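Local coordinates for protein gamma-glutamyltransferase 1 Threonine peptidase. MEROPS family T03 (PDB 7D9E) that transfers gamma-glutamyl groups from donors such as glutamine to amine acceptors, a reaction used for theanine synthesis, and probably also hydrolyses them, at residues T159-A164 against E195-P200; A34-G39 against V66-A71; I279-Q284 against K339-V344. All coordinates share one frame; numbering follows the deposited sequence.

In the fold
Leaving the N terminus, the chain runs through strand 30-34 into interaction 2, which closes a loop made almost wholly of helices 37-48 and 53-67. Interaction 1 comes next, its two short strands enclosing helices 165-178 and 184-188. The two touch: Gln-199 NE2 donates to Val-66 O, and Lys-162 N to Tyr-38 OH. Interaction 3 then closes the loop that holds the long helix 297-317, its nearest atoms about 22 Å from interaction 2. The three loops follow in series, neither nested nor crossed; interactions 1 and 2 join the helices on one side of the chain's centre, and interaction 3 joins helices 271-284 and 334-343 on the other.

Interaction 1 of 3, residues T159-A164 against E195-P200; sequences TGFKVA and EVFKQP
Phe-197 and Phe-161 face each other as a hydrogen-bonded antiparallel pair. Phe-197 N donates to Phe-161 O at 2.9 Å, nearly straight at 165°; the return bond from Phe-161 N to Phe-197 O is weak. Two residues along, Val-163 N donates to Glu-195 O at 3.0 Å. From the backbone outward, Phe-197 CB rests on Val-163 CG2, 3.7 Å away. With CG anti to the backbone N (chi1 178°), the ring lies beside that of Phe-161, the two side chains pointing the same way. CD2 is the atom that touches, 3.8 Å from Phe-161 CE1, which arrives at the edge of the Phe-197 ring close to its plane. The Phe-197 side chain also meets Phe-188, Thr-190 and Met-191. At the Phe-161 edge sits Gln-199 NE2, 3.7 Å from CE1, its amide plane 57° from the ring; that amide donates to Val-66 O. On the opposite face of the ribbon, Val-196 CG1 lies 3.6 Å from Gly-160 CA, where the positive phi of the helix end leads into the strand. Main-chain bonds fix the pairing, then, while the phenyls turn one face of this two-strand ribbon inward and Lys-162 and Val-196 share the exposed one.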
loop_
_atom_site.group_PDB
_atom_site.type_symbol
_atom_site.label_atom_id
_atom_site.label_comp_id
_atom_site.label_asym_id
_atom_site.label_seq_id
_atom_site.Cartn_x
_atom_site.Cartn_y
_atom_site.Cartn_z
ATOM N N THR A 159 7.212 26.815 -2.420
ATOM C CA THR A 159 8.610 27.184 -2.237
ATOM C C THR A 159 9.574 26.014 -2.354
ATOM O O THR A 159 10.790 26.241 -2.364
ATOM C CB THR A 159 8.830 27.907 -0.896
ATOM O OG1 THR A 159 8.386 27.095 0.192
ATOM C CG2 THR A 159 8.058 29.223 -0.870
ATOM N N GLY A 160 9.077 24.789 -2.427
ATOM C CA GLY A 160 9.831 23.656 -2.920
ATOM C C GLY A 160 10.251 22.687 -1.823
ATOM O O GLY A 160 10.107 22.934 -0.624
ATOM N N PHE A 161 10.750 21.540 -2.287
ATOM C CA PHE A 161 11.416 20.554 -1.447
ATOM C C PHE A 161 12.611 20.016 -2.237
ATOM O O PHE A 161 12.677 20.164 -3.460
ATOM C CB PHE A 161 10.475 19.394 -1.077
ATOM C CG PHE A 161 10.155 18.507 -2.235
ATOM C CD1 PHE A 161 9.157 18.851 -3.131
ATOM C CD2 PHE A 161 10.867 17.340 -2.444
ATOM C CE1 PHE A 161 8.878 18.045 -4.202
ATOM C CE2 PHE A 161 10.603 16.548 -3.517
ATOM C CZ PHE A 161 9.612 16.899 -4.407
ATOM N N LYS A 162 13.551 19.386 -1.534
ATOM C CA LYS A 162 14.774 18.864 -2.136
ATOM C C LYS A 162 14.545 17.443 -2.651
ATOM O O LYS A 162 14.186 16.542 -1.874
ATOM C CB LYS A 162 15.910 18.915 -1.112
ATOM C CG LYS A 162 17.254 18.454 -1.621
ATOM C CD LYS A 162 18.354 18.691 -0.578
ATOM C CE LYS A 162 19.727 18.396 -1.162
ATOM N NZ LYS A 162 20.726 18.031 -0.113
ATOM N N VAL A 163 14.747 17.257 -3.961
ATOM C CA VAL A 163 14.555 15.955 -4.605
ATOM C C VAL A 163 15.630 14.979 -4.133
ATOM O O VAL A 163 16.822 15.306 -4.095
ATOM C CB VAL A 163 14.578 16.124 -6.130
ATOM C CG1 VAL A 163 14.612 14.776 -6.841
ATOM C CG2 VAL A 163 13.361 16.919 -6.577
ATOM N N ALA A 164 15.214 13.766 -3.785
ATOM C CA ALA A 164 16.094 12.714 -3.309
ATOM C C ALA A 164 16.705 11.909 -4.457
ATOM O O ALA A 164 16.144 11.815 -5.551
ATOM C CB ALA A 164 15.284 11.776 -2.406
ATOM N N GLU A 195 18.205 18.986 -5.924
ATOM C CA GLU A 195 17.763 20.332 -6.260
ATOM C C GLU A 195 16.336 20.562 -5.789
ATOM O O GLU A 195 15.564 19.620 -5.642
ATOM C CB GLU A 195 17.860 20.560 -7.769
ATOM C CG GLU A 195 19.212 20.121 -8.332
ATOM C CD GLU A 195 19.653 20.915 -9.538
ATOM O OE1 GLU A 195 18.775 21.441 -10.253
ATOM O OE2 GLU A 195 20.877 20.966 -9.794
ATOM N N VAL A 196 15.999 21.825 -5.551
ATOM C CA VAL A 196 14.676 22.174 -5.048
ATOM C C VAL A 196 13.697 22.215 -6.207
ATOM O O VAL A 196 13.940 22.883 -7.216
ATOM C CB VAL A 196 14.717 23.524 -4.319
ATOM C CG1 VAL A 196 13.297 24.015 -3.995
ATOM C CG2 VAL A 196 15.537 23.388 -3.056
ATOM N N PHE A 197 12.576 21.505 -6.047
ATOM C CA PHE A 197 11.539 21.361 -7.063
ATOM C C PHE A 197 10.277 22.030 -6.547
ATOM O O PHE A 197 9.810 21.695 -5.451
ATOM C CB PHE A 197 11.326 19.871 -7.322
ATOM C CG PHE A 197 10.247 19.541 -8.332
ATOM C CD1 PHE A 197 10.371 19.924 -9.660
ATOM C CD2 PHE A 197 9.144 18.782 -7.941
ATOM C CE1 PHE A 197 9.367 19.588 -10.582
ATOM C CE2 PHE A 197 8.158 18.434 -8.860
ATOM C CZ PHE A 197 8.276 18.829 -10.158
ATOM N N LYS A 198 9.756 22.990 -7.320
ATOM C CA LYS A 198 8.555 23.740 -6.983
ATOM C C LYS A 198 7.406 23.355 -7.902
ATOM O O LYS A 198 7.603 23.012 -9.070
ATOM C CB LYS A 198 8.791 25.251 -7.085
ATOM C CG LYS A 198 9.976 25.729 -6.249
ATOM C CD LYS A 198 10.258 27.213 -6.406
ATOM C CE LYS A 198 11.464 27.617 -5.568
ATOM N NZ LYS A 198 11.751 29.076 -5.675
ATOM N N GLN A 199 6.192 23.456 -7.371
ATOM C CA GLN A 199 4.980 23.019 -8.067
ATOM C C GLN A 199 3.869 24.036 -7.871
ATOM O O GLN A 199 2.917 23.823 -7.106
ATOM C CB GLN A 199 4.556 21.617 -7.628
ATOM C CG GLN A 199 5.654 20.598 -7.727
ATOM C CD GLN A 199 5.275 19.251 -7.158
ATOM O OE1 GLN A 199 4.519 18.482 -7.769
ATOM N NE2 GLN A 199 5.746 18.982 -5.955
ATOM N N PRO A 200 3.928 25.143 -8.605
ATOM C CA PRO A 200 2.966 26.233 -8.362
ATOM C C PRO A 200 1.530 25.898 -8.710
ATOM O O PRO A 200 0.621 26.348 -7.996
ATOM C CB PRO A 200 3.533 27.396 -9.194
ATOM C CG PRO A 200 4.418 26.754 -10.188
ATOM C CD PRO A 200 5.007 25.552 -9.522
#

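Interaction 2 of 3, residues A34-G39 against V66-A71; sequences APDQYG and VTYPEA
Asp-36 and Thr-67 make the direct polar link: Thr-67 OG1 donates to Asp-36 OD2 at 2.8 Å, using the syn lone pair of that oxygen. The other carboxylate oxygen, OD1, takes Gly-39 N at 2.8 Å in a nearly straight bond of 174°. A chi1 of 74°, which sets CG between the backbone N and the carbonyl carbon, lets the carboxylate reach its own helix start and Thr-67 together. Two waters add bridges. One gives a hydrogen to Asp-36 OD2 and another to Thr-67 O, both at 2.7 Å, so OD2 is gripped twice. The other water donates to Pro-35 O and accepts from Tyr-68 OH, tying down the far end of that ring. Pro-35 CB lies 3.9 Å from Tyr-68 CE1, with Pro-35 CG over one face of the ring, while Tyr-38 CD2 packs on Thr-67 CB at 3.8 Å. Glu-70 OE2 sits above the centre of the Tyr-68 ring and is salt-bridged to Arg-186 of the other chain. Coming straight after strand 30-34, whose sheet runs on into the other chain, the Asp N-cap of helix 37-48 is fastened to the last turn of helix 53-67, consistent with the alpha-beta-beta-alpha core of N-terminal nucleophile hydrolases.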
loop_
_atom_site.group_PDB
_atom_site.type_symbol
_atom_site.label_atom_id
_atom_site.label_comp_id
_atom_site.label_asym_id
_atom_site.label_seq_id
_atom_site.Cartn_x
_atom_site.Cartn_y
_atom_site.Cartn_z
ATOM N N ALA A 34 7.577 8.387 8.869
ATOM C CA ALA A 34 7.160 8.859 7.566
ATOM C C ALA A 34 8.184 8.480 6.514
ATOM O O ALA A 34 9.364 8.286 6.816
ATOM C CB ALA A 34 6.974 10.385 7.580
ATOM N N PRO A 35 7.767 8.398 5.250
ATOM C CA PRO A 35 8.710 7.964 4.205
ATOM C C PRO A 35 9.664 9.031 3.737
ATOM O O PRO A 35 10.568 8.712 2.949
ATOM C CB PRO A 35 7.792 7.516 3.074
ATOM C CG PRO A 35 6.578 8.403 3.223
ATOM C CD PRO A 35 6.385 8.488 4.739
ATOM N N ASP A 36 9.522 10.273 4.199
ATOM C CA ASP A 36 10.556 11.273 3.982
ATOM C C ASP A 36 10.569 12.269 5.130
ATOM O O ASP A 36 9.713 12.238 6.022
ATOM C CB ASP A 36 10.473 11.950 2.602
ATOM C CG ASP A 36 9.320 12.948 2.459
ATOM O OD1 ASP A 36 8.748 13.407 3.480
ATOM O OD2 ASP A 36 9.015 13.319 1.299
ATOM N N GLN A 37 11.570 13.145 5.097
ATOM C CA GLN A 37 11.804 14.078 6.193
ATOM C C GLN A 37 10.700 15.121 6.300
ATOM O O GLN A 37 10.469 15.667 7.381
ATOM C CB GLN A 37 13.140 14.791 6.006
ATOM C CG GLN A 37 13.196 15.603 4.715
ATOM C CD GLN A 37 14.500 16.326 4.531
ATOM O OE1 GLN A 37 15.182 16.146 3.519
ATOM N NE2 GLN A 37 14.827 17.197 5.463
ATOM N N TYR A 38 10.038 15.428 5.187
ATOM C CA TYR A 38 9.006 16.464 5.168
ATOM C C TYR A 38 7.712 15.979 5.786
ATOM O O TYR A 38 7.104 16.695 6.588
ATOM C CB TYR A 38 8.796 16.892 3.719
ATOM C CG TYR A 38 10.087 17.331 3.066
ATOM C CD1 TYR A 38 10.742 18.476 3.501
ATOM C CD2 TYR A 38 10.664 16.588 2.038
ATOM C CE1 TYR A 38 11.933 18.892 2.906
ATOM C CE2 TYR A 38 11.865 16.987 1.458
ATOM C CZ TYR A 38 12.482 18.139 1.897
ATOM O OH TYR A 38 13.666 18.574 1.327
ATOM N N GLY A 39 7.284 14.763 5.455
ATOM C CA GLY A 39 6.126 14.203 6.128
ATOM C C GLY A 39 6.346 14.068 7.622
ATOM O O GLY A 39 5.433 14.309 8.420
ATOM N N VAL A 66 2.880 16.392 -2.296
ATOM C CA VAL A 66 3.806 17.348 -2.874
ATOM C C VAL A 66 5.224 16.787 -2.940
ATOM O O VAL A 66 5.867 16.823 -3.990
ATOM C CB VAL A 66 3.773 18.666 -2.072
ATOM C CG1 VAL A 66 4.775 19.652 -2.655
ATOM C CG2 VAL A 66 2.373 19.254 -2.050
ATOM N N THR A 67 5.732 16.267 -1.822
ATOM C CA THR A 67 7.143 15.925 -1.708
ATOM C C THR A 67 7.476 14.508 -2.139
ATOM O O THR A 67 8.662 14.214 -2.317
ATOM C CB THR A 67 7.653 16.149 -0.273
ATOM O OG1 THR A 67 7.040 15.199 0.609
ATOM C CG2 THR A 67 7.347 17.572 0.188
ATOM N N TYR A 68 6.471 13.634 -2.325
ATOM C CA TYR A 68 6.858 12.257 -2.584
ATOM C C TYR A 68 5.888 11.918 -3.775
ATOM O O TYR A 68 5.124 10.950 -3.694
ATOM C CB TYR A 68 6.470 11.420 -1.414
ATOM C CG TYR A 68 7.194 10.100 -1.217
ATOM C CD1 TYR A 68 8.374 10.102 -0.506
ATOM C CD2 TYR A 68 6.866 8.951 -1.881
ATOM C CE1 TYR A 68 9.086 8.956 -0.277
ATOM C CE2 TYR A 68 7.619 7.781 -1.702
ATOM C CZ TYR A 68 8.734 7.811 -0.900
ATOM O OH TYR A 68 9.531 6.703 -0.689
ATOM N N PRO A 69 5.899 12.703 -4.863
ATOM C CA PRO A 69 4.874 12.534 -5.918
ATOM C C PRO A 69 4.916 11.193 -6.648
ATOM O O PRO A 69 3.959 10.866 -7.389
ATOM C CB PRO A 69 5.187 13.676 -6.898
ATOM C CG PRO A 69 6.623 13.999 -6.656
ATOM C CD PRO A 69 6.802 13.818 -5.162
ATOM N N GLU A 70 5.982 10.415 -6.493
ATOM C CA GLU A 70 5.979 9.079 -7.068
ATOM C C GLU A 70 4.872 8.217 -6.479
ATOM O O GLU A 70 4.459 7.235 -7.113
ATOM C CB GLU A 70 7.351 8.430 -6.901
ATOM C CG GLU A 70 7.856 8.294 -5.479
ATOM C CD GLU A 70 8.713 9.462 -4.997
ATOM O OE1 GLU A 70 8.316 10.637 -5.206
ATOM O OE2 GLU A 70 9.797 9.188 -4.417
ATOM N N ALA A 71 4.378 8.555 -5.285
ATOM C CA ALA A 71 3.414 7.708 -4.599
ATOM C C ALA A 71 2.416 8.485 -3.751
ATOM O O ALA A 71 1.213 8.235 -3.841
ATOM C CB ALA A 71 4.143 6.668 -3.744
HETATM O O HOH W 1 11.189 6.457 1.641
HETATM O O HOH W 2 10.701 13.201 -0.786
#

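Interaction 3 of 3, residues I279-Q284 against K339-V344; sequences IGIKEQ and KRAGEV
Ala-341 is where the two helices meet, its CB 3.5 Å from Gln-284 CB and 3.8 Å from Ile-281 CG2. Ile-281 straddles the spot with both branches: CG2 lies over Ala-341 and reaches Val-344 CG2 at 4.1 Å, while CD1 swings the other way to Arg-340 CB at 4.0 Å. Chi1 of -70° sets the two branches, with CG2 anti to the backbone N, and an extended chi2 carries CD1 on to Arg-340. Gln-284 lays its CB and CG against the methyl. Between the short helical segments 279-284 and 339-343 the axes approach to 8.9 Å and cross at -64°, with the small alanine at the crossing; no hydrogen bond joins the two segments. Helix 297-317 packs against both, since Ile-306 touches Ile-281 and Val-344 alike, which makes this a three-helix packing. Next out, the guanidinium of Arg-340 turns away from the crossing: its NH1 is salt-bridged to Glu-343 OE2 at 2.8 Å, the acceptor tilted 29° from the guanidinium plane, and its NH2 to Asp-313. Glu-343 also pairs with Arg-309. Arg-285, one residue past Gln-284, donates to Ala-341 O. On the remote side of helix 271-284, Lys-282 forms a salt bridge with Asp-110 of the other chain.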
loop_
_atom_site.group_PDB
_atom_site.type_symbol
_atom_site.label_atom_id
_atom_site.label_comp_id
_atom_site.label_asym_id
_atom_site.label_seq_id
_atom_site.Cartn_x
_atom_site.Cartn_y
_atom_site.Cartn_z
ATOM N N ILE A 279 -0.382 -15.843 9.326
ATOM C CA ILE A 279 -0.183 -15.952 10.769
ATOM C C ILE A 279 -0.790 -17.244 11.296
ATOM O O ILE A 279 -0.169 -17.974 12.081
ATOM C CB ILE A 279 -0.755 -14.713 11.482
ATOM C CG1 ILE A 279 0.053 -13.475 11.092
ATOM C CG2 ILE A 279 -0.810 -14.917 12.981
ATOM C CD1 ILE A 279 -0.606 -12.172 11.481
ATOM N N GLY A 280 -1.999 -17.564 10.846
ATOM C CA GLY A 280 -2.667 -18.741 11.356
ATOM C C GLY A 280 -1.941 -20.016 10.989
ATOM O O GLY A 280 -1.829 -20.939 11.800
ATOM N N ILE A 281 -1.451 -20.089 9.757
ATOM C CA ILE A 281 -0.745 -21.284 9.322
ATOM C C ILE A 281 0.593 -21.379 10.029
ATOM O O ILE A 281 1.011 -22.463 10.451
ATOM C CB ILE A 281 -0.591 -21.289 7.796
ATOM C CG1 ILE A 281 -1.967 -21.517 7.149
ATOM C CG2 ILE A 281 0.398 -22.366 7.367
ATOM C CD1 ILE A 281 -1.981 -21.326 5.660
ATOM N N LYS A 282 1.304 -20.257 10.160
ATOM C CA LYS A 282 2.587 -20.322 10.854
ATOM C C LYS A 282 2.410 -20.805 12.287
ATOM O O LYS A 282 3.224 -21.592 12.794
ATOM C CB LYS A 282 3.311 -18.974 10.835
ATOM C CG LYS A 282 4.611 -19.009 11.622
ATOM C CD LYS A 282 5.417 -17.749 11.411
ATOM C CE LYS A 282 6.861 -17.963 11.846
ATOM N NZ LYS A 282 6.920 -18.340 13.284
ATOM N N GLU A 283 1.353 -20.341 12.965
ATOM C CA GLU A 283 1.088 -20.811 14.323
ATOM C C GLU A 283 0.793 -22.308 14.339
ATOM O O GLU A 283 1.263 -23.033 15.223
ATOM C CB GLU A 283 -0.060 -20.025 14.952
ATOM C CG GLU A 283 0.238 -18.538 15.176
ATOM C CD GLU A 283 1.067 -18.242 16.420
ATOM O OE1 GLU A 283 0.499 -18.224 17.536
ATOM O OE2 GLU A 283 2.281 -17.989 16.275
ATOM N N GLN A 284 0.000 -22.785 13.371
ATOM C CA GLN A 284 -0.306 -24.208 13.297
ATOM C C GLN A 284 0.953 -25.040 13.117
ATOM O O GLN A 284 1.023 -26.172 13.605
ATOM C CB GLN A 284 -1.251 -24.450 12.119
ATOM C CG GLN A 284 -2.697 -24.149 12.409
ATOM C CD GLN A 284 -3.200 -24.826 13.661
ATOM O OE1 GLN A 284 -3.187 -26.054 13.759
ATOM N NE2 GLN A 284 -3.613 -24.031 14.642
ATOM N N LYS A 339 -6.434 -27.004 7.930
ATOM C CA LYS A 339 -6.319 -27.869 6.758
ATOM C C LYS A 339 -5.218 -27.387 5.820
ATOM O O LYS A 339 -4.395 -28.177 5.346
ATOM C CB LYS A 339 -7.663 -27.941 6.025
ATOM C CG LYS A 339 -7.657 -28.886 4.839
ATOM N N ARG A 340 -5.187 -26.086 5.537
ATOM C CA ARG A 340 -4.172 -25.566 4.628
ATOM C C ARG A 340 -2.784 -25.684 5.236
ATOM O O ARG A 340 -1.809 -25.938 4.521
ATOM C CB ARG A 340 -4.477 -24.110 4.261
ATOM C CG ARG A 340 -5.779 -23.968 3.506
ATOM C CD ARG A 340 -5.674 -24.575 2.119
ATOM N NE ARG A 340 -5.255 -23.605 1.107
ATOM C CZ ARG A 340 -5.047 -23.904 -0.170
ATOM N NH1 ARG A 340 -5.157 -25.155 -0.599
ATOM N NH2 ARG A 340 -4.740 -22.943 -1.025
ATOM N N ALA A 341 -2.676 -25.500 6.556
ATOM C CA ALA A 341 -1.393 -25.683 7.225
ATOM C C ALA A 341 -0.884 -27.101 7.043
ATOM O O ALA A 341 0.329 -27.319 6.945
ATOM C CB ALA A 341 -1.526 -25.379 8.712
ATOM N N GLY A 342 -1.789 -28.077 6.999
ATOM C CA GLY A 342 -1.389 -29.455 6.788
ATOM C C GLY A 342 -0.721 -29.710 5.459
ATOM O O GLY A 342 0.007 -30.707 5.325
ATOM N N GLU A 343 -0.941 -28.832 4.474
ATOM C CA GLU A 343 -0.358 -29.000 3.151
ATOM C C GLU A 343 1.106 -28.589 3.106
ATOM O O GLU A 343 1.829 -29.007 2.195
ATOM C CB GLU A 343 -1.087 -28.121 2.130
ATOM C CG GLU A 343 -2.548 -28.458 1.908
ATOM C CD GLU A 343 -3.164 -27.623 0.797
ATOM O OE1 GLU A 343 -2.420 -27.131 -0.100
ATOM O OE2 GLU A 343 -4.393 -27.436 0.826
ATOM N N VAL A 344 1.541 -27.754 4.051
ATOM C CA VAL A 344 2.906 -27.250 4.046
ATOM C C VAL A 344 3.881 -28.412 4.143
ATOM O O VAL A 344 3.776 -29.270 5.030
ATOM C CB VAL A 344 3.096 -26.263 5.204
ATOM C CG1 VAL A 344 4.582 -25.965 5.427
ATOM C CG2 VAL A 344 2.325 -24.982 4.926
#